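Local coordinates for probable hydrolase (Pseudomonas aeruginosa, PDB 7AL6), which is of unproven function but has the alpha/beta hydrolase fold and is probably a hydrolase, perhaps a lipolytic one, at residues V5-I10 and A186-E191; A57-F60 and H65-H68; P253-H258 and A281-R286. All coordinates share one frame; numbering follows the deposited sequence.

Contact 1: residues V5-I10 and A186-E191; sequences VEEVRI and AQRGLE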
loop_
_atom_site.group_PDB
_atom_site.type_symbol
_atom_site.label_atom_id
_atom_site.label_comp_id
_atom_site.label_asym_id
_atom_site.label_seq_id
_atom_site.Cartn_x
_atom_site.Cartn_y
_atom_site.Cartn_z
ATOM N N VAL A 5 -10.887 -26.181 -11.720
ATOM C CA VAL A 5 -10.310 -25.151 -10.858
ATOM C C VAL A 5 -11.105 -25.054 -9.560
ATOM O O VAL A 5 -12.315 -24.819 -9.575
ATOM C CB VAL A 5 -10.283 -23.796 -11.583
ATOM C CG1 VAL A 5 -9.705 -22.704 -10.662
ATOM C CG2 VAL A 5 -9.457 -23.907 -12.858
ATOM N N GLU A 6 -10.423 -25.175 -8.433
ATOM C CA GLU A 6 -11.099 -25.211 -7.147
ATOM C C GLU A 6 -10.706 -24.109 -6.192
ATOM O O GLU A 6 -11.432 -23.879 -5.231
ATOM C CB GLU A 6 -10.816 -26.536 -6.418
ATOM C CG GLU A 6 -10.904 -27.756 -7.280
ATOM C CD GLU A 6 -10.856 -29.028 -6.448
ATOM O OE1 GLU A 6 -11.661 -29.938 -6.743
ATOM O OE2 GLU A 6 -10.033 -29.096 -5.504
ATOM N N GLU A 7 -9.515 -23.570 -6.337
ATOM C CA GLU A 7 -8.991 -22.535 -5.435
ATOM C C GLU A 7 -8.474 -21.380 -6.281
ATOM O O GLU A 7 -7.648 -21.620 -7.129
ATOM C CB GLU A 7 -7.957 -23.190 -4.534
ATOM C CG GLU A 7 -7.414 -22.279 -3.485
ATOM C CD GLU A 7 -8.415 -21.799 -2.451
ATOM O OE1 GLU A 7 -8.336 -20.649 -2.108
ATOM O OE2 GLU A 7 -9.248 -22.567 -2.042
ATOM N N VAL A 8 -8.920 -20.168 -6.008
ATOM C CA VAL A 8 -8.535 -18.977 -6.805
ATOM C C VAL A 8 -8.369 -17.717 -5.951
ATOM O O VAL A 8 -8.801 -17.691 -4.836
ATOM C CB VAL A 8 -9.592 -18.715 -7.883
ATOM C CG1 VAL A 8 -9.773 -19.894 -8.809
ATOM C CG2 VAL A 8 -10.908 -18.320 -7.255
ATOM N N ARG A 9 -7.694 -16.738 -6.525
ATOM C CA ARG A 9 -7.557 -15.365 -6.028
ATOM C C ARG A 9 -8.579 -14.562 -6.825
ATOM O O ARG A 9 -8.656 -14.801 -8.025
ATOM C CB ARG A 9 -6.207 -14.738 -6.356
ATOM C CG ARG A 9 -5.013 -15.457 -5.777
ATOM C CD ARG A 9 -5.169 -15.575 -4.293
ATOM N NE ARG A 9 -4.752 -14.426 -3.529
ATOM C CZ ARG A 9 -4.794 -14.379 -2.207
ATOM N NH1 ARG A 9 -5.243 -15.411 -1.533
ATOM N NH2 ARG A 9 -4.386 -13.316 -1.566
ATOM N N ILE A 10 -9.379 -13.721 -6.194
ATOM C CA ILE A 10 -10.335 -12.852 -6.918
ATOM C C ILE A 10 -9.804 -11.439 -6.746
ATOM O O ILE A 10 -9.708 -10.988 -5.627
ATOM C CB ILE A 10 -11.775 -13.035 -6.424
ATOM C CG1 ILE A 10 -12.198 -14.500 -6.473
ATOM C CG2 ILE A 10 -12.711 -12.141 -7.213
ATOM C CD1 ILE A 10 -13.532 -14.783 -5.877
ATOM N N ALA A 186 -8.830 -24.780 10.953
ATOM C CA ALA A 186 -7.384 -24.630 11.121
ATOM C C ALA A 186 -6.611 -24.873 9.829
ATOM O O ALA A 186 -5.537 -24.299 9.645
ATOM C CB ALA A 186 -6.848 -25.607 12.179
ATOM N N GLN A 187 -7.119 -25.696 8.935
ATOM C CA GLN A 187 -6.443 -26.018 7.658
ATOM C C GLN A 187 -6.267 -24.752 6.812
ATOM O O GLN A 187 -5.350 -24.717 6.044
ATOM C CB GLN A 187 -7.209 -27.098 6.912
ATOM C CG GLN A 187 -7.229 -28.406 7.664
ATOM C CD GLN A 187 -7.385 -29.580 6.742
ATOM O OE1 GLN A 187 -8.441 -29.810 6.188
ATOM N NE2 GLN A 187 -6.312 -30.320 6.565
ATOM N N ARG A 188 -7.209 -23.821 6.892
ATOM C CA ARG A 188 -7.218 -22.549 6.147
ATOM C C ARG A 188 -6.930 -21.352 7.050
ATOM O O ARG A 188 -6.746 -20.309 6.504
ATOM C CB ARG A 188 -8.594 -22.403 5.494
ATOM C CG ARG A 188 -8.629 -21.600 4.210
ATOM C CD ARG A 188 -9.969 -21.567 3.503
ATOM N NE ARG A 188 -9.951 -20.623 2.417
ATOM C CZ ARG A 188 -9.785 -20.934 1.151
ATOM N NH1 ARG A 188 -9.697 -22.188 0.775
ATOM N NH2 ARG A 188 -9.749 -19.981 0.252
ATOM N N GLY A 189 -6.884 -21.509 8.368
ATOM C CA GLY A 189 -6.754 -20.383 9.307
ATOM C C GLY A 189 -5.416 -20.264 10.008
ATOM O O GLY A 189 -5.228 -19.328 10.718
ATOM N N LEU A 190 -4.509 -21.193 9.811
ATOM C CA LEU A 190 -3.196 -21.160 10.468
ATOM C C LEU A 190 -2.099 -20.709 9.504
ATOM O O LEU A 190 -2.052 -21.145 8.337
ATOM C CB LEU A 190 -2.843 -22.552 11.006
ATOM C CG LEU A 190 -3.773 -23.049 12.122
ATOM C CD1 LEU A 190 -3.279 -24.344 12.694
ATOM C CD2 LEU A 190 -3.824 -21.998 13.191
ATOM N N GLU A 191 -1.228 -19.867 10.004
ATOM C CA GLU A 191 -0.012 -19.551 9.302
ATOM C C GLU A 191 1.212 -19.915 10.128
ATOM O O GLU A 191 1.185 -19.834 11.350
ATOM C CB GLU A 191 0.055 -18.066 8.936
ATOM C CG GLU A 191 0.189 -17.143 10.066
ATOM C CD GLU A 191 0.246 -15.697 9.566
ATOM O OE1 GLU A 191 -0.820 -15.051 9.487
ATOM O OE2 GLU A 191 1.338 -15.226 9.199
#
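R188 reaches from the last turn of helix 179-189 to E7 on strand 7-11, an outermost strand of the alpha/beta hydrolase sheet within this chain, and the two side chains form a bidentate salt bridge. The backbones are far apart, with E7 CA and R188 CA 11.7 Å from each other, so two long side chains span the gap from opposite directions. From CB, the R188 chain starts with CG anti to the backbone N and runs extended through CD to NE. The R188 side chain also touches N39 and M41 of a loop. NE then turns to another acid and forms a salt bridge with D59. The far end of the guanidinium is left for E7. NH1 gives a nearly straight bond to E7 OE2, at 171°. NH2 gives a shorter but more bent one to E7 OE1, at 2.8 Å.

The two flat groups are twisted by 47°, so the grip is not coplanar. OE1 receives NH2 on its syn lone pair, whereas OE2 is approached from above the carboxylate plane. E7 OE2 also accepts a bond from ND1 of H20 on the neighbouring strand, which helps to fix the carboxylate. The buried R188 thus has an acid at NE and another at its two terminal nitrogens, and its positive charge is probably well balanced. The second subunit lies close by: Q187 NE2 bonds to Q4 O of that subunit. Of the two carboxylate oxygens, E7 OE2 lies in the R188 guanidinium plane, while E7 OE1 is tilted 23° out of it.

Contact 2: residues A57-F60 and H65-H68; sequences ALDF and HSAH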
loop_
_atom_site.group_PDB
_atom_site.type_symbol
_atom_site.label_atom_id
_atom_site.label_comp_id
_atom_site.label_asym_id
_atom_site.label_seq_id
_atom_site.Cartn_x
_atom_site.Cartn_y
_atom_site.Cartn_z
ATOM N N ALA A 57 -17.077 -19.954 -2.181
ATOM C CA ALA A 57 -16.914 -19.847 -0.737
ATOM C C ALA A 57 -15.768 -18.883 -0.525
ATOM O O ALA A 57 -14.586 -19.254 -0.661
ATOM C CB ALA A 57 -16.638 -21.202 -0.079
ATOM N N LEU A 58 -16.126 -17.668 -0.156
ATOM C CA LEU A 58 -15.220 -16.540 -0.085
ATOM C C LEU A 58 -14.604 -16.406 1.294
ATOM O O LEU A 58 -15.296 -16.538 2.305
ATOM C CB LEU A 58 -16.011 -15.283 -0.409
ATOM C CG LEU A 58 -15.265 -13.974 -0.587
ATOM C CD1 LEU A 58 -14.432 -14.002 -1.848
ATOM C CD2 LEU A 58 -16.320 -12.832 -0.607
ATOM N N ASP A 59 -13.325 -16.117 1.300
ATOM C CA ASP A 59 -12.611 -15.740 2.523
ATOM C C ASP A 59 -12.866 -14.242 2.629
ATOM O O ASP A 59 -12.561 -13.533 1.712
ATOM C CB ASP A 59 -11.118 -16.065 2.476
ATOM C CG ASP A 59 -10.773 -17.472 2.913
ATOM O OD1 ASP A 59 -11.548 -18.048 3.611
ATOM O OD2 ASP A 59 -9.763 -17.949 2.515
ATOM N N PHE A 60 -13.383 -13.751 3.736
ATOM C CA PHE A 60 -13.516 -12.299 3.941
ATOM C C PHE A 60 -12.106 -11.728 4.087
ATOM O O PHE A 60 -11.198 -12.388 4.570
ATOM C CB PHE A 60 -14.313 -11.974 5.207
ATOM C CG PHE A 60 -15.803 -11.940 5.040
ATOM C CD1 PHE A 60 -16.373 -11.296 3.968
ATOM C CD2 PHE A 60 -16.634 -12.554 5.959
ATOM C CE1 PHE A 60 -17.742 -11.262 3.813
ATOM C CE2 PHE A 60 -18.007 -12.513 5.801
ATOM C CZ PHE A 60 -18.555 -11.872 4.726
ATOM N N HIS A 65 -7.334 -17.159 3.727
ATOM C CA HIS A 65 -6.209 -16.825 2.840
ATOM C C HIS A 65 -6.404 -15.513 2.071
ATOM O O HIS A 65 -5.597 -15.191 1.175
ATOM C CB HIS A 65 -5.958 -18.002 1.882
ATOM C CG HIS A 65 -5.407 -19.218 2.581
ATOM N ND1 HIS A 65 -5.351 -20.465 2.000
ATOM C CD2 HIS A 65 -4.921 -19.368 3.838
ATOM C CE1 HIS A 65 -4.837 -21.326 2.866
ATOM N NE2 HIS A 65 -4.572 -20.685 3.990
ATOM N N SER A 66 -7.431 -14.730 2.404
ATOM C CA SER A 66 -7.636 -13.452 1.732
ATOM C C SER A 66 -6.632 -12.433 2.258
ATOM O O SER A 66 -6.199 -12.497 3.400
ATOM C CB SER A 66 -9.080 -12.942 1.940
ATOM O OG SER A 66 -9.950 -13.576 1.008
ATOM N N ALA A 67 -6.326 -11.439 1.444
ATOM C CA ALA A 67 -5.431 -10.402 1.922
ATOM C C ALA A 67 -6.044 -9.647 3.090
ATOM O O ALA A 67 -7.266 -9.549 3.222
ATOM C CB ALA A 67 -5.112 -9.442 0.781
ATOM N N HIS A 68 -5.172 -9.125 3.951
ATOM C CA HIS A 68 -5.535 -8.062 4.871
ATOM C C HIS A 68 -5.787 -6.768 4.099
ATOM O O HIS A 68 -5.183 -6.511 3.058
ATOM C CB HIS A 68 -4.425 -7.821 5.900
ATOM C CG HIS A 68 -4.082 -9.014 6.708
ATOM N ND1 HIS A 68 -5.033 -9.757 7.374
ATOM C CD2 HIS A 68 -2.897 -9.635 6.916
ATOM C CE1 HIS A 68 -4.445 -10.771 7.978
ATOM N NE2 HIS A 68 -3.152 -10.720 7.712
#
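The backbone running on from strand 53-58 passes D59 and turns back at H65 and S66, with D59 CA and S66 CA 5.5 Å apart. This is the loop after an inner strand of the alpha/beta hydrolase sheet, and D59 is tied to both H65 and S66. D59 points its side chain at the returning limb. Its CG sits beside the backbone N (chi1 -87°), which brings OD2 to the amide of H65. The bond from H65 N to D59 OD2 is 2.8 Å long and almost straight, at 176°. The amide comes in from well above the carboxylate plane.

OD2 has a second partner in NE of R188, with which it forms a salt bridge. OD1 accepts a bond from the amide N of A40. The buried carboxylate is therefore held at both oxygens, and the arginine probably stabilises its negative charge. H65 adds a looser touch, its CB lying 3.9 Å from D59 OD2, while its carbonyl O takes a hydrogen bond from R9.

S66 donates to D59 as well, but to its main chain. The hydroxyl bonds to the carbonyl of D59, and the S66 OG to D59 O distance is 2.7 Å. The same OG receives the amide of A18 on strand 16-22, so a single hydroxyl joins the loop to two backbone sites. F60 points its CB away from 65-68. Its ring meets H34 edge-to-face, and its side chain touches residues of a probable nucleophile elbow. The carbonyl of F60 stays on the loop side, with F60 O 3.4 Å from S66 CB. The S66 hydroxyl stands above the D59 carbonyl plane, with a C=O...OG angle of 116°.

Contact 3: residues P253-H258 and A281-R286; sequences PFERHH and AAFFAR. With EDO (1,2-ethanediol), chain H.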
loop_
_atom_site.group_PDB
_atom_site.type_symbol
_atom_site.label_atom_id
_atom_site.label_comp_id
_atom_site.label_asym_id
_atom_site.label_seq_id
_atom_site.Cartn_x
_atom_site.Cartn_y
_atom_site.Cartn_z
ATOM N N PRO A 253 -41.227 -12.687 6.979
ATOM C CA PRO A 253 -41.676 -13.733 6.066
ATOM C C PRO A 253 -40.602 -14.748 5.732
ATOM O O PRO A 253 -40.728 -15.431 4.711
ATOM C CB PRO A 253 -42.083 -12.945 4.814
ATOM C CG PRO A 253 -41.051 -11.803 4.800
ATOM C CD PRO A 253 -40.971 -11.414 6.288
ATOM N N PHE A 254 -39.538 -14.855 6.528
ATOM C CA PHE A 254 -38.507 -15.846 6.223
ATOM C C PHE A 254 -39.002 -17.253 6.544
ATOM O O PHE A 254 -39.692 -17.462 7.540
ATOM C CB PHE A 254 -37.217 -15.549 7.008
ATOM C CG PHE A 254 -36.694 -14.138 6.848
ATOM C CD1 PHE A 254 -37.062 -13.347 5.774
ATOM C CD2 PHE A 254 -35.812 -13.607 7.778
ATOM C CE1 PHE A 254 -36.584 -12.061 5.644
ATOM C CE2 PHE A 254 -35.325 -12.322 7.636
ATOM C CZ PHE A 254 -35.704 -11.557 6.570
ATOM N N GLU A 255 -38.630 -18.230 5.704
ATOM C CA GLU A 255 -38.791 -19.632 6.071
ATOM C C GLU A 255 -37.821 -19.974 7.210
ATOM O O GLU A 255 -36.657 -19.567 7.195
ATOM C CB GLU A 255 -38.530 -20.548 4.865
ATOM C CG GLU A 255 -39.442 -20.295 3.627
ATOM C CD GLU A 255 -39.021 -21.121 2.394
ATOM O OE1 GLU A 255 -38.618 -22.284 2.566
ATOM O OE2 GLU A 255 -39.090 -20.621 1.240
ATOM N N ARG A 256 -38.313 -20.673 8.231
ATOM C CA ARG A 256 -37.529 -20.953 9.430
ATOM C C ARG A 256 -37.446 -22.461 9.603
ATOM O O ARG A 256 -38.458 -23.157 9.498
ATOM C CB ARG A 256 -38.124 -20.277 10.676
ATOM C CG ARG A 256 -38.179 -18.759 10.635
ATOM C CD ARG A 256 -38.811 -18.126 11.929
ATOM N NE ARG A 256 -40.103 -18.730 12.283
ATOM C CZ ARG A 256 -41.308 -18.315 11.865
ATOM N NH1 ARG A 256 -41.455 -17.270 11.061
ATOM N NH2 ARG A 256 -42.391 -18.969 12.254
ATOM N N HIS A 257 -36.246 -22.973 9.853
ATOM C CA HIS A 257 -36.060 -24.392 10.122
ATOM C C HIS A 257 -35.255 -24.530 11.400
ATOM O O HIS A 257 -34.137 -24.012 11.503
ATOM C CB HIS A 257 -35.395 -25.106 8.941
ATOM C CG HIS A 257 -36.344 -25.385 7.814
ATOM N ND1 HIS A 257 -36.676 -24.440 6.866
ATOM C CD2 HIS A 257 -37.094 -26.477 7.536
ATOM C CE1 HIS A 257 -37.574 -24.942 6.042
ATOM N NE2 HIS A 257 -37.830 -26.184 6.416
ATOM N N HIS A 258 -35.855 -25.169 12.394
ATOM C CA HIS A 258 -35.234 -25.355 13.692
ATOM C C HIS A 258 -34.511 -26.680 13.663
ATOM O O HIS A 258 -35.132 -27.713 13.389
ATOM C CB HIS A 258 -36.283 -25.371 14.800
ATOM C CG HIS A 258 -36.925 -24.057 14.989
ATOM N ND1 HIS A 258 -38.041 -23.671 14.271
ATOM C CD2 HIS A 258 -36.535 -22.982 15.707
ATOM C CE1 HIS A 258 -38.354 -22.434 14.609
ATOM N NE2 HIS A 258 -37.452 -21.987 15.461
ATOM N N ALA A 281 -31.149 -27.249 -0.110
ATOM C CA ALA A 281 -31.297 -27.906 -1.423
ATOM C C ALA A 281 -32.748 -27.763 -1.882
ATOM O O ALA A 281 -32.958 -27.477 -3.023
ATOM C CB ALA A 281 -30.863 -29.334 -1.356
ATOM N N ALA A 282 -33.717 -27.942 -1.000
ATOM C CA ALA A 282 -35.116 -27.738 -1.389
ATOM C C ALA A 282 -35.419 -26.259 -1.610
ATOM O O ALA A 282 -36.115 -25.907 -2.560
ATOM C CB ALA A 282 -36.060 -28.326 -0.340
ATOM N N PHE A 283 -34.853 -25.380 -0.807
ATOM C CA PHE A 283 -35.075 -23.924 -0.929
ATOM C C PHE A 283 -34.560 -23.401 -2.277
ATOM O O PHE A 283 -35.291 -22.731 -2.970
ATOM C CB PHE A 283 -34.417 -23.208 0.243
ATOM C CG PHE A 283 -34.448 -21.712 0.152
ATOM C CD1 PHE A 283 -35.624 -21.016 0.329
ATOM C CD2 PHE A 283 -33.302 -21.006 -0.130
ATOM C CE1 PHE A 283 -35.644 -19.638 0.244
ATOM C CE2 PHE A 283 -33.324 -19.631 -0.212
ATOM C CZ PHE A 283 -34.495 -18.950 -0.028
ATOM N N PHE A 284 -33.363 -23.808 -2.671
ATOM C CA PHE A 284 -32.674 -23.360 -3.903
ATOM C C PHE A 284 -33.357 -23.909 -5.147
ATOM O O PHE A 284 -33.179 -23.315 -6.167
ATOM C CB PHE A 284 -31.181 -23.640 -3.825
ATOM C CG PHE A 284 -30.462 -22.553 -3.081
ATOM C CD1 PHE A 284 -30.488 -21.253 -3.542
ATOM C CD2 PHE A 284 -29.829 -22.817 -1.890
ATOM C CE1 PHE A 284 -29.865 -20.247 -2.839
ATOM C CE2 PHE A 284 -29.184 -21.813 -1.203
ATOM C CZ PHE A 284 -29.220 -20.529 -1.668
ATOM N N ALA A 285 -34.069 -25.019 -5.039
ATOM C CA ALA A 285 -34.848 -25.629 -6.132
ATOM C C ALA A 285 -36.077 -24.770 -6.458
ATOM O O ALA A 285 -36.655 -25.005 -7.483
ATOM C CB ALA A 285 -35.233 -27.033 -5.783
ATOM N N ARG A 286 -36.443 -23.816 -5.612
ATOM C CA ARG A 286 -37.597 -22.910 -5.816
ATOM C C ARG A 286 -37.107 -21.474 -6.030
ATOM O O ARG A 286 -36.080 -21.104 -5.523
ATOM C CB ARG A 286 -38.526 -22.920 -4.603
ATOM C CG ARG A 286 -39.132 -24.267 -4.269
ATOM C CD ARG A 286 -40.132 -24.127 -3.153
ATOM N NE ARG A 286 -39.571 -24.376 -1.845
ATOM C CZ ARG A 286 -39.303 -23.449 -0.951
ATOM N NH1 ARG A 286 -39.501 -22.179 -1.221
ATOM N NH2 ARG A 286 -38.816 -23.799 0.213
ATOM O OXT ARG A 286 -37.810 -20.750 -6.713
HETATM C C1 EDO H . -39.090 -17.703 0.977
HETATM O O1 EDO H . -40.191 -17.941 0.137
HETATM C C2 EDO H . -39.470 -17.052 2.244
HETATM O O2 EDO H . -38.993 -15.776 2.464
#
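Strand 255-259, the last strand of the alpha/beta hydrolase sheet, is joined here to the chain terminus that follows helix 270-284 by a salt bridge at the protein surface. E255 and R286, the final residue of the chain, come from opposite directions. R286 bends at chi3 and presents NH1 and NH2 end-on to the carboxylate. NH2 bonds to E255 OE1 at 2.8 Å, and NH1 bonds to E255 OE2 at 2.9 Å. Both nitrogens meet their oxygens on the syn side, and both oxygens lie close to the guanidinium plane. The two planes are 30° apart, so the two groups are somewhat twisted against each other.

The E255 chain runs extended beyond CG, which carries its carboxylate across to the helix. There OE2 also lies at the rim of the F283 ring, in the ring plane and 3.6 Å from F283 CD1. The positively polarised C-H edge of the ring suits a carboxylate oxygen. F283 has CG anti to the backbone N (chi1 174°), and its side chain touches P228 of a loop and S230 of strand 229-234. F283 CA lies over one face of the R286 guanidinium, 3.9 Å above its plane and offset toward the rim. The chain terminus has a partner of its own, as R286 OXT forms a salt bridge with R121.

A 1,2-ethanediol, probably from the crystallisation liquor, sits beside E255. It is also hydrogen-bonded to the amide of V229. Its C2 lies 3.5 Å from E255 CG, and its O2 donates to P253 O at 2.9 Å.

In the fold
All three contacts reach the same sheet, but at different places. Contact 2 is buried and holds a loop next to an inner strand through bonds to main-chain atoms. Contacts 1 and 3 are partly buried and lie at the two outermost strands, where each joins a strand glutamate to an arginine, R188 in the last turn of a helix and R286 at the chain terminus. The arginine is buried in contact 1 and exposed in contact 3. Contacts 1 and 2 are continuous through the R188-D59 pair, and both touch the second subunit. Contact 3 touches no other chain of the assembly, and its centre is about 29 Å from that of contact 1.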